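Local coordinates for adenylyltransferase and sulfurtransferase uba4 (Chaetomium thermophilum, PDB 6YUB), which probably activates a ubiquitin-like sulfur-carrier protein by ATP-dependent adenylylation of its C-terminal glycine and passes sulfur to it for tRNA thiolation and molybdenum cofactor synthesis, at residues Ile94-Leu97 and Ile98-Pro102; Pro135-Arg138 and Tyr139-Asp143; Lys9-Ile12 and Glu13-Arg17. One frame throughout, in Å; residues are numbered along the deposited sequence.

Overall arrangement
All three contacts are local to single helices and follow the chain in the order contact 3 (helix 9-19), contact 1 (end of helix 89-100), contact 2 (start of helix 135-148). Contacts 1 and 3, centres about 17 Å apart, lie on the same side of the chain's centre and touch: Arg-14 NH1, 2.9 Å from Ile-100 O, joins the N-terminal helix to the end of helix 89-100 by a probable hydrogen bond. Contact 2 lies on the opposite side, near the zinc ligand Cys-184, its nearest atoms about 17 Å from contact 1 and about 25 Å from contact 3. Helices 89-100 and 135-148 connect sheet strands in this ThiF-family domain, the N-terminal, adenylylating part of the protein.

Contact 1. Residues Ile94-Leu97 and Ile98-Pro102; sequences ITHL and IEINP
Regular helical bonding runs from Ile-94 to Asn-101: Ile-98 N donates to Ile-94 O at 2.8 Å, and Asn-101 N still reaches Leu-97 O at 2.8 Å although Asn-101 itself has left helical backbone angles. On this frame His-96 meets two residues of the following turn in different ways. With CG anti to the backbone N (chi1 178°), its imidazole runs down the helix flank, and Ile-100 CG1 comes over one ring face, 4.2 Å from the His-96 ring centroid, a CH-pi contact offset toward the rim. The CD1 end of Ile-100 lies 3.5 Å from His-96 NE2. At the ring edge, in its plane, Glu-99 OE1 takes a straight but weak hydrogen bond from His-96 ND1 at 3.3 Å; ring and carboxylate are turned 73° against each other. NE2 is hydrogen-bonded to Gln-51 OE1 on helix 46-56, so both ring nitrogens have partners that restrict its rotation. Helix 89-100 is the crossover of a beta-alpha-beta unit, joining parallel neighbours 60-64 and 105-109 at one side of the Rossmann-like sheet. The flank beside edge strand 105-109 carries Ile-94 and Ile-98, whose side chains meet at a slant with Ile-94 CG2 3.6 Å from Ile-98 CD1; both also pack on Tyr-106 of that strand. A chain of another protein reaches the outer flank, where one of its polar side chains stacks on the His-96 ring and Glu-99 O accepts a hydrogen bond.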
ATOM      1  N   ILE B  94       1.850   1.937  24.105  1.00 26.87           N
ATOM      2  CA  ILE B  94       3.005   1.308  24.731  1.00 34.92           C
ATOM      3  C   ILE B  94       2.608   0.001  25.409  1.00 35.79           C
ATOM      4  O   ILE B  94       3.415  -0.936  25.483  1.00 36.99           O
ATOM      5  CB  ILE B  94       3.669   2.281  25.725  1.00 35.94           C
ATOM      6  CG1 ILE B  94       4.376   3.394  24.953  1.00 34.09           C
ATOM      7  CG2 ILE B  94       4.633   1.539  26.645  1.00 33.62           C
ATOM      8  CD1 ILE B  94       4.820   4.568  25.804  1.00 35.70           C
ATOM      9  N   THR B  95       1.370  -0.096  25.894  1.00 29.79           N
ATOM     10  CA  THR B  95       0.911  -1.353  26.474  1.00 36.72           C
ATOM     11  C   THR B  95       1.003  -2.481  25.451  1.00 34.70           C
ATOM     12  O   THR B  95       1.431  -3.593  25.779  1.00 30.50           O
ATOM     13  CB  THR B  95      -0.524  -1.219  26.987  1.00 31.54           C
ATOM     14  OG1 THR B  95      -0.563  -0.294  28.079  1.00 40.05           O
ATOM     15  CG2 THR B  95      -1.055  -2.571  27.448  1.00 34.95           C
ATOM     16  N   HIS B  96       0.617  -2.207  24.201  1.00 38.51           N
ATOM     17  CA  HIS B  96       0.685  -3.216  23.150  1.00 33.53           C
ATOM     18  C   HIS B  96       2.114  -3.427  22.666  1.00 29.93           C
ATOM     19  O   HIS B  96       2.499  -4.553  22.336  1.00 31.89           O
ATOM     20  CB  HIS B  96      -0.221  -2.812  21.986  1.00 34.36           C
ATOM     21  CG  HIS B  96      -0.188  -3.763  20.830  1.00 31.75           C
ATOM     22  ND1 HIS B  96      -0.507  -5.099  20.954  1.00 34.41           N
ATOM     23  CD2 HIS B  96       0.121  -3.568  19.525  1.00 32.45           C
ATOM     24  CE1 HIS B  96      -0.393  -5.686  19.774  1.00 36.86           C
ATOM     25  NE2 HIS B  96      -0.019  -4.777  18.892  1.00 37.01           N
ATOM     26  N   LEU B  97       2.915  -2.363  22.611  1.00 34.26           N
ATOM     27  CA  LEU B  97       4.314  -2.526  22.227  1.00 35.87           C
ATOM     28  C   LEU B  97       5.048  -3.414  23.222  1.00 27.76           C
ATOM     29  O   LEU B  97       5.820  -4.293  22.831  1.00 28.08           O
ATOM     30  CB  LEU B  97       4.995  -1.161  22.119  1.00 30.38           C
ATOM     31  CG  LEU B  97       4.392  -0.177  21.116  1.00 32.26           C
ATOM     32  CD1 LEU B  97       5.171   1.137  21.128  1.00 33.85           C
ATOM     33  CD2 LEU B  97       4.352  -0.756  19.712  1.00 32.72           C
ATOM     34  N   ILE B  98       4.821  -3.194  24.520  1.00 35.35           N
ATOM     35  CA  ILE B  98       5.442  -4.036  25.538  1.00 29.96           C
ATOM     36  C   ILE B  98       5.029  -5.491  25.350  1.00 34.93           C
ATOM     37  O   ILE B  98       5.826  -6.408  25.572  1.00 32.45           O
ATOM     38  CB  ILE B  98       5.087  -3.515  26.943  1.00 30.08           C
ATOM     39  CG1 ILE B  98       5.853  -2.212  27.213  1.00 29.35           C
ATOM     40  CG2 ILE B  98       5.396  -4.564  28.005  1.00 27.19           C
ATOM     41  CD1 ILE B  98       5.362  -1.450  28.419  1.00 31.01           C
ATOM     42  N   GLU B  99       3.784  -5.725  24.925  1.00 35.83           N
ATOM     43  CA  GLU B  99       3.362  -7.082  24.603  1.00 38.86           C
ATOM     44  C   GLU B  99       4.188  -7.656  23.461  1.00 38.65           C
ATOM     45  O   GLU B  99       4.631  -8.811  23.523  1.00 34.15           O
ATOM     46  CB  GLU B  99       1.877  -7.102  24.242  1.00 42.73           C
ATOM     47  CG  GLU B  99       0.940  -6.874  25.419  1.00 41.86           C
ATOM     48  CD  GLU B  99      -0.522  -6.995  25.023  1.00 45.87           C
ATOM     49  OE1 GLU B  99      -0.867  -6.600  23.892  1.00 46.81           O
ATOM     50  OE2 GLU B  99      -1.325  -7.497  25.839  1.00 54.37           O
ATOM     51  N   ILE B 100       4.406  -6.860  22.405  1.00 31.07           N
ATOM     52  CA  ILE B 100       5.146  -7.337  21.244  1.00 25.25           C
ATOM     53  C   ILE B 100       6.591  -7.635  21.622  1.00 28.15           C
ATOM     54  O   ILE B 100       7.159  -8.665  21.231  1.00 25.08           O
ATOM     55  CB  ILE B 100       5.075  -6.301  20.106  1.00 34.41           C
ATOM     56  CG1 ILE B 100       3.639  -6.163  19.600  1.00 31.87           C
ATOM     57  CG2 ILE B 100       6.031  -6.684  18.972  1.00 26.89           C
ATOM     58  CD1 ILE B 100       3.457  -5.028  18.611  1.00 30.79           C
ATOM     59  N   ASN B 101       7.210  -6.730  22.373  1.00 25.98           N
ATOM     60  CA  ASN B 101       8.630  -6.814  22.683  1.00 29.73           C
ATOM     61  C   ASN B 101       8.932  -5.962  23.910  1.00 33.11           C
ATOM     62  O   ASN B 101       8.905  -4.726  23.829  1.00 24.86           O
ATOM     63  CB  ASN B 101       9.461  -6.344  21.488  1.00 35.09           C
ATOM     64  CG  ASN B 101      10.928  -6.662  21.639  1.00 33.82           C
ATOM     65  OD1 ASN B 101      11.375  -7.105  22.702  1.00 31.10           O
ATOM     66  ND2 ASN B 101      11.694  -6.433  20.576  1.00 30.57           N
ATOM     67  N   PRO B 102       9.203  -6.575  25.065  1.00 32.10           N
ATOM     68  CA  PRO B 102       9.498  -5.796  26.276  1.00 29.80           C
ATOM     69  C   PRO B 102      10.951  -5.374  26.434  1.00 33.07           C
ATOM     70  O   PRO B 102      11.285  -4.768  27.456  1.00 36.01           O
ATOM     71  CB  PRO B 102       9.098  -6.770  27.400  1.00 33.62           C
ATOM     72  CG  PRO B 102       9.419  -8.125  26.831  1.00 31.64           C
ATOM     73  CD  PRO B 102       9.129  -8.028  25.341  1.00 33.07           C
TER

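Contact 2. Residues Pro135-Arg138 and Tyr139-Asp143; sequences PATR and YLISD
Tyr-139 turns the edge of its ring, not a face, to Pro-135: Tyr-139 CD2 lies 3.2 Å from Pro-135 O, near the ring plane. The same carbonyl receives only a weak hydrogen bond from Tyr-139 N at 3.4 Å, so ring edge and amide share one oxygen at the opening turn of the helix. Arg-138 bends back at chi3 (-75°), which brings its guanidinium over Pro-135, whose CA sits 3.7 Å above the guanidinium plane, toward its rim. NE of Arg-138 is hydrogen-bonded to Tyr-185 OH, and the Tyr-185 ring meets that of Tyr-139 edge-to-face. Helix 135-148 bridges strands 127-130 and 152-158 as the middle of a beta-alpha-beta unit in the ThiF-family fold, and Arg-138 and Ile-141 touch both strands. On another flank Thr-137 and Ile-141 converge obliquely: the methyl CG2 of Thr-137, anti to the backbone N, lies 3.8 Å from Ile-141 CD1, while Ile-141 N bonds Thr-137 O at 2.8 Å. One turn after Arg-138, Ser-142 N donates to Arg-138 O at 3.0 Å, and its OG is hydrogen-bonded to Tyr-185 N, next to the zinc ligand Cys-184.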
ATOM      1  N   PRO B 135      -1.291  19.142   8.920  1.00 39.17           N
ATOM      2  CA  PRO B 135      -0.418  19.905   8.005  1.00 42.76           C
ATOM      3  C   PRO B 135       0.419  20.972   8.695  1.00 43.69           C
ATOM      4  O   PRO B 135       1.608  21.112   8.381  1.00 41.64           O
ATOM      5  CB  PRO B 135      -1.404  20.517   6.995  1.00 46.13           C
ATOM      6  CG  PRO B 135      -2.774  20.324   7.574  1.00 46.36           C
ATOM      7  CD  PRO B 135      -2.697  19.130   8.476  1.00 42.87           C
ATOM      8  N   ALA B 136      -0.161  21.729   9.628  1.00 41.87           N
ATOM      9  CA  ALA B 136       0.603  22.766  10.315  1.00 40.94           C
ATOM     10  C   ALA B 136       1.768  22.164  11.090  1.00 43.17           C
ATOM     11  O   ALA B 136       2.902  22.652  11.012  1.00 39.66           O
ATOM     12  CB  ALA B 136      -0.311  23.559  11.252  1.00 42.24           C
ATOM     13  N   THR B 137       1.505  21.101  11.856  1.00 44.63           N
ATOM     14  CA  THR B 137       2.565  20.466  12.627  1.00 43.13           C
ATOM     15  C   THR B 137       3.656  19.913  11.718  1.00 41.19           C
ATOM     16  O   THR B 137       4.834  19.918  12.088  1.00 40.10           O
ATOM     17  CB  THR B 137       1.983  19.352  13.500  1.00 43.19           C
ATOM     18  OG1 THR B 137       0.730  19.776  14.050  1.00 45.11           O
ATOM     19  CG2 THR B 137       2.929  19.013  14.636  1.00 41.45           C
ATOM     20  N   ARG B 138       3.286  19.438  10.526  1.00 33.00           N
ATOM     21  CA  ARG B 138       4.280  18.933   9.585  1.00 34.16           C
ATOM     22  C   ARG B 138       5.343  19.986   9.291  1.00 32.37           C
ATOM     23  O   ARG B 138       6.543  19.686   9.278  1.00 29.32           O
ATOM     24  CB  ARG B 138       3.604  18.483   8.290  1.00 35.00           C
ATOM     25  CG  ARG B 138       3.141  17.036   8.320  1.00 42.25           C
ATOM     26  CD  ARG B 138       3.079  16.425   6.926  1.00 42.86           C
ATOM     27  NE  ARG B 138       1.928  16.888   6.156  1.00 48.30           N
ATOM     28  CZ  ARG B 138       0.670  16.534   6.410  1.00 50.94           C
ATOM     29  NH1 ARG B 138       0.398  15.724   7.424  1.00 45.76           N
ATOM     30  NH2 ARG B 138      -0.317  16.997   5.654  1.00 51.86           N
ATOM     31  N   TYR B 139       4.918  21.229   9.044  1.00 34.33           N
ATOM     32  CA  TYR B 139       5.880  22.291   8.774  1.00 41.23           C
ATOM     33  C   TYR B 139       6.732  22.584  10.002  1.00 34.80           C
ATOM     34  O   TYR B 139       7.936  22.838   9.883  1.00 33.55           O
ATOM     35  CB  TYR B 139       5.152  23.552   8.303  1.00 41.81           C
ATOM     36  CG  TYR B 139       4.685  23.479   6.862  1.00 39.89           C
ATOM     37  CD1 TYR B 139       5.540  23.796   5.820  1.00 43.04           C
ATOM     38  CD2 TYR B 139       3.388  23.090   6.549  1.00 41.54           C
ATOM     39  CE1 TYR B 139       5.121  23.730   4.500  1.00 42.23           C
ATOM     40  CE2 TYR B 139       2.961  23.018   5.236  1.00 44.23           C
ATOM     41  CZ  TYR B 139       3.832  23.340   4.217  1.00 41.24           C
ATOM     42  OH  TYR B 139       3.411  23.274   2.909  1.00 51.36           O
ATOM     43  N   LEU B 140       6.131  22.538  11.192  1.00 37.43           N
ATOM     44  CA  LEU B 140       6.893  22.760  12.415  1.00 30.43           C
ATOM     45  C   LEU B 140       7.970  21.699  12.588  1.00 27.55           C
ATOM     46  O   LEU B 140       9.124  22.008  12.903  1.00 28.44           O
ATOM     47  CB  LEU B 140       5.952  22.772  13.620  1.00 30.22           C
ATOM     48  CG  LEU B 140       6.626  22.774  14.991  1.00 33.41           C
ATOM     49  CD1 LEU B 140       7.549  23.987  15.124  1.00 38.31           C
ATOM     50  CD2 LEU B 140       5.586  22.758  16.110  1.00 35.49           C
ATOM     51  N   ILE B 141       7.606  20.429  12.401  1.00 31.18           N
ATOM     52  CA  ILE B 141       8.569  19.349  12.593  1.00 29.01           C
ATOM     53  C   ILE B 141       9.686  19.443  11.560  1.00 28.07           C
ATOM     54  O   ILE B 141      10.871  19.324  11.892  1.00 32.24           O
ATOM     55  CB  ILE B 141       7.849  17.988  12.548  1.00 31.23           C
ATOM     56  CG1 ILE B 141       6.910  17.854  13.750  1.00 31.03           C
ATOM     57  CG2 ILE B 141       8.853  16.850  12.540  1.00 32.99           C
ATOM     58  CD1 ILE B 141       5.829  16.795  13.576  1.00 35.67           C
ATOM     59  N   SER B 142       9.334  19.679  10.296  1.00 27.12           N
ATOM     60  CA  SER B 142      10.357  19.866   9.272  1.00 29.90           C
ATOM     61  C   SER B 142      11.329  20.975   9.662  1.00 31.95           C
ATOM     62  O   SER B 142      12.553  20.785   9.652  1.00 28.41           O
ATOM     63  CB  SER B 142       9.699  20.175   7.928  1.00 32.35           C
ATOM     64  OG  SER B 142      10.620  20.040   6.864  1.00 31.26           O
ATOM     65  N   ASP B 143      10.798  22.148  10.017  1.00 32.60           N
ATOM     66  CA  ASP B 143      11.654  23.261  10.414  1.00 30.60           C
ATOM     67  C   ASP B 143      12.618  22.851  11.521  1.00 33.24           C
ATOM     68  O   ASP B 143      13.834  23.050  11.407  1.00 32.51           O
ATOM     69  CB  ASP B 143      10.787  24.443  10.849  1.00 31.99           C
ATOM     70  CG  ASP B 143      10.040  25.075   9.686  1.00 40.80           C
ATOM     71  OD1 ASP B 143      10.323  24.700   8.523  1.00 40.88           O
ATOM     72  OD2 ASP B 143       9.173  25.940   9.927  1.00 42.46           O
TER

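Contact 3. Residues Lys9-Ile12 and Glu13-Arg17; sequences KEEI and ERYSR
On helix 9-19, which precedes the first strand of the domain, Glu-10 and Arg-14 form a salt bridge across one turn. Their side chains lie alongside each other and point the same way, with Glu-10 OE2 3.3 Å from Arg-14 NE. The geometry is uneven on the two sides: the oxygen lies in the guanidinium plane, at its edge, and the N-H points almost straight at it (172°), but NE meets the carboxylate from above, 56° out of its plane. Glu-10 gets there through a modelled chain with its first two torsions far from staggered (chi1 126°), whereas Arg-14 leaves the helix extended and bends only at chi3. A water bonded to Glu-10 OE2 also accepts from Arg-14 NH2 at 3.1 Å. The strongest polar partner of Arg-14 lies outside the pair: NH1 is hydrogen-bonded to Ile-100 O. NH2 also bonds a polar side chain of another protein chain.

Under the bridge, Arg-14 N donates to Glu-10 O at 3.0 Å and Tyr-15 N to Glu-11 O at 2.9 Å. Glu-11 CB rests 3.8 Å from Tyr-15 CE2, and Arg-14 CB stands over the centre of the Tyr-15 ring; Tyr-15 OH is hydrogen-bonded to Asn-101 ND2. An i to i+4 Glu-Arg salt bridge of this kind is typical of an alpha-helix, here on a flank that meets the end of helix 89-100 and a chain of another protein.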
ATOM      1  N   LYS B   9      21.692 -13.797  24.821  1.00 50.00           N
ATOM      2  CA  LYS B   9      21.082 -14.997  24.332  1.00 52.02           C
ATOM      3  C   LYS B   9      19.620 -14.798  23.959  1.00 48.12           C
ATOM      4  O   LYS B   9      19.234 -15.356  23.000  1.00 44.32           O
ATOM      5  CB  LYS B   9      21.190 -16.128  25.342  1.00 58.20           C
ATOM      6  CG  LYS B   9      21.937 -17.343  24.836  1.00 62.76           C
ATOM      7  CD  LYS B   9      23.313 -16.968  24.331  1.00 64.94           C
ATOM      8  CE  LYS B   9      24.156 -18.165  23.950  1.00 68.60           C
ATOM      9  NZ  LYS B   9      24.666 -18.879  25.142  1.00 75.35           N
ATOM     10  N   GLU B  10      18.806 -14.052  24.721  1.00 44.51           N
ATOM     11  CA  GLU B  10      17.357 -13.838  24.396  1.00 45.61           C
ATOM     12  C   GLU B  10      17.228 -13.044  23.080  1.00 37.49           C
ATOM     13  O   GLU B  10      16.356 -13.257  22.285  1.00 33.86           O
ATOM     14  CB  GLU B  10      16.436 -13.165  25.516  1.00 57.34           C
ATOM     15  CG  GLU B  10      15.597 -11.897  25.166  1.00 66.02           C
ATOM     16  CD  GLU B  10      14.012 -11.960  25.385  1.00 70.88           C
ATOM     17  OE1 GLU B  10      13.493 -11.526  26.419  1.00 73.75           O
ATOM     18  OE2 GLU B  10      13.223 -12.407  24.531  1.00 70.51           O
ATOM     19  N   GLU B  11      18.070 -12.041  22.932  1.00 43.08           N
ATOM     20  CA  GLU B  11      18.039 -11.181  21.691  1.00 42.74           C
ATOM     21  C   GLU B  11      18.422 -12.020  20.408  1.00 36.16           C
ATOM     22  O   GLU B  11      17.847 -11.884  19.379  1.00 33.14           O
ATOM     23  CB  GLU B  11      18.880  -9.873  21.776  1.00 42.55           C
ATOM     24  CG  GLU B  11      18.626  -9.092  23.073  1.00 44.91           C
ATOM     25  CD  GLU B  11      19.640  -7.951  23.321  1.00 51.49           C
ATOM     26  OE1 GLU B  11      20.844  -8.212  23.367  1.00 53.86           O
ATOM     27  OE2 GLU B  11      19.291  -6.766  23.483  1.00 56.93           O
ATOM     28  N   ILE B  12      19.412 -12.893  20.509  1.00 40.69           N
ATOM     29  CA  ILE B  12      19.782 -13.767  19.397  1.00 40.84           C
ATOM     30  C   ILE B  12      18.573 -14.564  18.919  1.00 40.04           C
ATOM     31  O   ILE B  12      18.286 -14.630  17.720  1.00 43.28           O
ATOM     32  CB  ILE B  12      20.942 -14.694  19.808  1.00 44.86           C
ATOM     33  CG1 ILE B  12      22.238 -13.887  19.920  1.00 44.37           C
ATOM     34  CG2 ILE B  12      21.086 -15.842  18.816  1.00 44.92           C
ATOM     35  CD1 ILE B  12      23.335 -14.587  20.698  1.00 46.80           C
ATOM     36  N   GLU B  13      17.839 -15.169  19.852  1.00 36.72           N
ATOM     37  CA  GLU B  13      16.656 -15.938  19.478  1.00 35.74           C
ATOM     38  C   GLU B  13      15.555 -15.037  18.936  1.00 33.76           C
ATOM     39  O   GLU B  13      14.920 -15.360  17.927  1.00 32.68           O
ATOM     40  CB  GLU B  13      16.148 -16.736  20.685  1.00 34.90           C
ATOM     41  CG  GLU B  13      14.769 -17.365  20.507  1.00 35.28           C
ATOM     42  CD  GLU B  13      14.363 -18.221  21.702  1.00 40.41           C
ATOM     43  OE1 GLU B  13      15.246 -18.516  22.535  1.00 38.60           O
ATOM     44  OE2 GLU B  13      13.171 -18.602  21.807  1.00 37.94           O
ATOM     45  N   ARG B  14      15.313 -13.905  19.594  1.00 32.13           N
ATOM     46  CA  ARG B  14      14.207 -13.038  19.203  1.00 38.09           C
ATOM     47  C   ARG B  14      14.412 -12.438  17.817  1.00 29.48           C
ATOM     48  O   ARG B  14      13.436 -12.268  17.074  1.00 29.03           O
ATOM     49  CB  ARG B  14      14.027 -11.932  20.255  1.00 36.84           C
ATOM     50  CG  ARG B  14      12.858 -11.000  20.011  1.00 33.33           C
ATOM     51  CD  ARG B  14      12.666 -10.020  21.174  1.00 32.38           C
ATOM     52  NE  ARG B  14      11.820 -10.566  22.228  1.00 32.08           N
ATOM     53  CZ  ARG B  14      10.492 -10.460  22.253  1.00 31.08           C
ATOM     54  NH1 ARG B  14       9.848  -9.821  21.282  1.00 29.99           N
ATOM     55  NH2 ARG B  14       9.807 -10.990  23.251  1.00 32.24           N
ATOM     56  N   TYR B  15      15.655 -12.139  17.441  1.00 28.90           N
ATOM     57  CA  TYR B  15      15.951 -11.449  16.190  1.00 31.72           C
ATOM     58  C   TYR B  15      16.634 -12.341  15.156  1.00 34.64           C
ATOM     59  O   TYR B  15      17.132 -11.832  14.146  1.00 32.58           O
ATOM     60  CB  TYR B  15      16.835 -10.229  16.462  1.00 33.49           C
ATOM     61  CG  TYR B  15      16.271  -9.268  17.487  1.00 28.06           C
ATOM     62  CD1 TYR B  15      14.965  -8.818  17.389  1.00 30.45           C
ATOM     63  CD2 TYR B  15      17.038  -8.831  18.552  1.00 31.50           C
ATOM     64  CE1 TYR B  15      14.440  -7.946  18.322  1.00 32.58           C
ATOM     65  CE2 TYR B  15      16.521  -7.955  19.498  1.00 32.17           C
ATOM     66  CZ  TYR B  15      15.220  -7.521  19.373  1.00 29.91           C
ATOM     67  OH  TYR B  15      14.691  -6.659  20.300  1.00 31.41           O
ATOM     68  N   SER B  16      16.667 -13.657  15.380  1.00 32.44           N
ATOM     69  CA  SER B  16      17.420 -14.540  14.496  1.00 34.92           C
ATOM     70  C   SER B  16      16.901 -14.488  13.063  1.00 40.62           C
ATOM     71  O   SER B  16      17.690 -14.532  12.110  1.00 36.68           O
ATOM     72  CB  SER B  16      17.360 -15.974  15.025  1.00 31.57           C
ATOM     73  OG  SER B  16      16.012 -16.378  15.225  1.00 39.18           O
ATOM     74  N   ARG B  17      15.581 -14.404  12.886  1.00 34.48           N
ATOM     75  CA  ARG B  17      15.013 -14.499  11.548  1.00 38.99           C
ATOM     76  C   ARG B  17      15.327 -13.270  10.696  1.00 38.45           C
ATOM     77  O   ARG B  17      15.463 -13.389   9.472  1.00 36.88           O
ATOM     78  CB  ARG B  17      13.501 -14.708  11.633  1.00 50.39           C
ATOM     79  CG  ARG B  17      13.070 -16.032  12.259  1.00 65.80           C
ATOM     80  CD  ARG B  17      13.493 -17.240  11.424  1.00 77.49           C
ATOM     81  NE  ARG B  17      13.520 -16.965   9.987  1.00 84.48           N
ATOM     82  CZ  ARG B  17      12.472 -17.068   9.172  1.00 90.68           C
ATOM     83  NH1 ARG B  17      11.286 -17.438   9.640  1.00 94.06           N
ATOM     84  NH2 ARG B  17      12.611 -16.796   7.885  1.00 92.24           N
TER
HETATM   85  O   HOH W   1      11.015 -12.507  25.690  1.00 52.84           O